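Local coordinates for sialidase B (Streptococcus pneumoniae serotype 4, PDB 4XJW), which hydrolyses the alpha-(2->3)-, alpha-(2->6)- and alpha-(2->8)-glycosidic linkages of terminal sialic acids, acting as an intramolecular trans-sialidase, at residues Y212-S215 and S216-L220. The protein carries 1 engineered substitution. Residues are numbered along the deposited sequence; the frame is centred on the assembly and turned at random.
Sequences YTLS and SGRVL. With OPX ((1s,3R,4S)-1-[(cyclohexylamino)methyl]-3,4-dihydroxycyclopentanesulfonic acid), chain B.
Ser216 follows Ser215 at the tip of the hairpin joining strands 205-213 and 219-226, its N lying beside CB and OG of Ser215; a water whose O accepts from Ser216 N at 3.0 Å also hydrogen-bonds to Ser215 OG. The hydroxyl of Ser216 sits between its own backbone N and carbonyl carbon (chi1 68°), where Ser216 OG accepts from Arg218 N at 3.2 Å in an ST turn. Gly217 ends a type I turn that begins at Leu214: Gly217 N reaches Leu214 O at 2.9 Å from above the carbonyl plane. With phi at 100°, this glycine forms the G1 bulge that accompanies a type I turn in a 3:5 hairpin. Arg218 closes the loop, its O receiving Leu214 N at 2.8 Å, while its aliphatic chain runs alongside Leu214, CG 4.1 Å from Leu214 CD1. Its guanidinium extends onward to salt bridges with Asp245 and Glu431. Val219 faces Thr213, whose OG1 bonds to Glu620 O, in a non-hydrogen-bonded pair; Leu220 N meets Tyr212 O at 2.8 Å in the hydrogen-bonded one. Thr213 N therefore points away from strand 219-226 and donates to OAD of the inhibitor at 3.0 Å. The inhibitor's cyclopentane covers one Tyr212 ring face, CAP standing 3.7 Å above the ring plane over its centre. The hairpin thus supplies one backbone donor and one aromatic face to a pocket where Gln456 also bonds the inhibitor, distant from the annotated catalytic residues.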
# COMPACT_ATOMS: atom_id res chain seq x y z
N TYR A 212 -11.29 5.43 -8.39
CA TYR A 212 -12.34 5.31 -9.39
C TYR A 212 -13.17 6.59 -9.36
O TYR A 212 -13.54 7.08 -8.29
CB TYR A 212 -13.25 4.13 -9.05
CG TYR A 212 -14.18 3.69 -10.17
CD1 TYR A 212 -15.35 4.39 -10.44
CD2 TYR A 212 -13.88 2.58 -10.93
CE1 TYR A 212 -16.21 3.98 -11.45
CE2 TYR A 212 -14.72 2.16 -11.94
CZ TYR A 212 -15.88 2.86 -12.20
OH TYR A 212 -16.71 2.42 -13.21
N THR A 213 -13.46 7.12 -10.54
CA THR A 213 -14.20 8.37 -10.64
C THR A 213 -15.67 8.05 -10.91
O THR A 213 -16.01 7.46 -11.94
CB THR A 213 -13.64 9.25 -11.76
OG1 THR A 213 -12.26 9.51 -11.49
CG2 THR A 213 -14.39 10.58 -11.85
N LEU A 214 -16.52 8.44 -9.97
CA LEU A 214 -17.96 8.18 -10.05
C LEU A 214 -18.65 9.20 -10.95
O LEU A 214 -18.10 10.28 -11.24
CB LEU A 214 -18.59 8.17 -8.65
CG LEU A 214 -17.94 7.19 -7.66
CD1 LEU A 214 -18.62 7.33 -6.29
CD2 LEU A 214 -18.05 5.77 -8.17
N SER A 215 -19.84 8.84 -11.40
CA SER A 215 -20.60 9.71 -12.31
C SER A 215 -20.95 11.07 -11.70
O SER A 215 -21.08 12.08 -12.41
CB SER A 215 -21.86 8.99 -12.80
OG SER A 215 -22.80 8.79 -11.77
N SER A 216 -21.09 11.11 -10.38
CA SER A 216 -21.39 12.37 -9.70
C SER A 216 -20.18 13.29 -9.66
O SER A 216 -20.30 14.46 -9.31
CB SER A 216 -21.85 12.11 -8.27
OG SER A 216 -20.74 11.61 -7.52
N GLY A 217 -19.00 12.76 -9.98
CA GLY A 217 -17.76 13.52 -9.87
C GLY A 217 -16.99 13.20 -8.59
O GLY A 217 -15.82 13.60 -8.43
N ARG A 218 -17.65 12.51 -7.67
CA ARG A 218 -16.96 12.00 -6.49
C ARG A 218 -15.90 10.98 -6.91
O ARG A 218 -16.14 10.14 -7.76
CB ARG A 218 -17.96 11.36 -5.51
CG ARG A 218 -17.30 10.66 -4.32
CD ARG A 218 -18.34 10.23 -3.29
NE ARG A 218 -18.91 11.37 -2.58
CZ ARG A 218 -19.83 11.28 -1.63
NH1 ARG A 218 -20.29 10.09 -1.26
NH2 ARG A 218 -20.28 12.38 -1.04
N VAL A 219 -14.72 11.10 -6.32
CA VAL A 219 -13.64 10.15 -6.59
C VAL A 219 -13.52 9.26 -5.36
O VAL A 219 -13.42 9.75 -4.24
CB VAL A 219 -12.31 10.88 -6.86
CG1 VAL A 219 -11.19 9.87 -7.13
CG2 VAL A 219 -12.45 11.83 -8.04
N LEU A 220 -13.56 7.94 -5.58
CA LEU A 220 -13.56 6.96 -4.50
C LEU A 220 -12.23 6.21 -4.51
O LEU A 220 -11.66 5.94 -5.57
CB LEU A 220 -14.70 5.96 -4.69
CG LEU A 220 -14.96 4.90 -3.61
CD1 LEU A 220 -15.30 5.58 -2.30
CD2 LEU A 220 -16.08 3.94 -4.04
CAF OPX B . -13.94 12.59 -16.83
CAG OPX B . -15.22 12.11 -17.43
CAH OPX B . -13.64 11.84 -15.57
CAI OPX B . -15.17 10.63 -17.69
CAJ OPX B . -13.59 10.36 -15.79
CAK OPX B . -14.81 7.60 -15.58
CAL OPX B . -13.04 5.84 -16.11
CAM OPX B . -14.60 5.41 -14.33
CAO OPX B . -12.50 4.81 -15.17
CAP OPX B . -13.18 5.08 -13.90
CAQ OPX B . -14.87 9.87 -16.43
CAR OPX B . -14.46 6.09 -15.69
NAN OPX B . -14.77 8.44 -16.79
OAA OPX B . -15.40 6.02 -18.17
OAB OPX B . -15.15 3.90 -17.02
OAC OPX B . -11.12 4.90 -15.06
OAD OPX B . -12.66 6.16 -13.24
OAE OPX B . -16.92 5.39 -16.38
SAS OPX B . -15.55 5.31 -16.88
O HOH W 1 -22.25 8.68 -8.96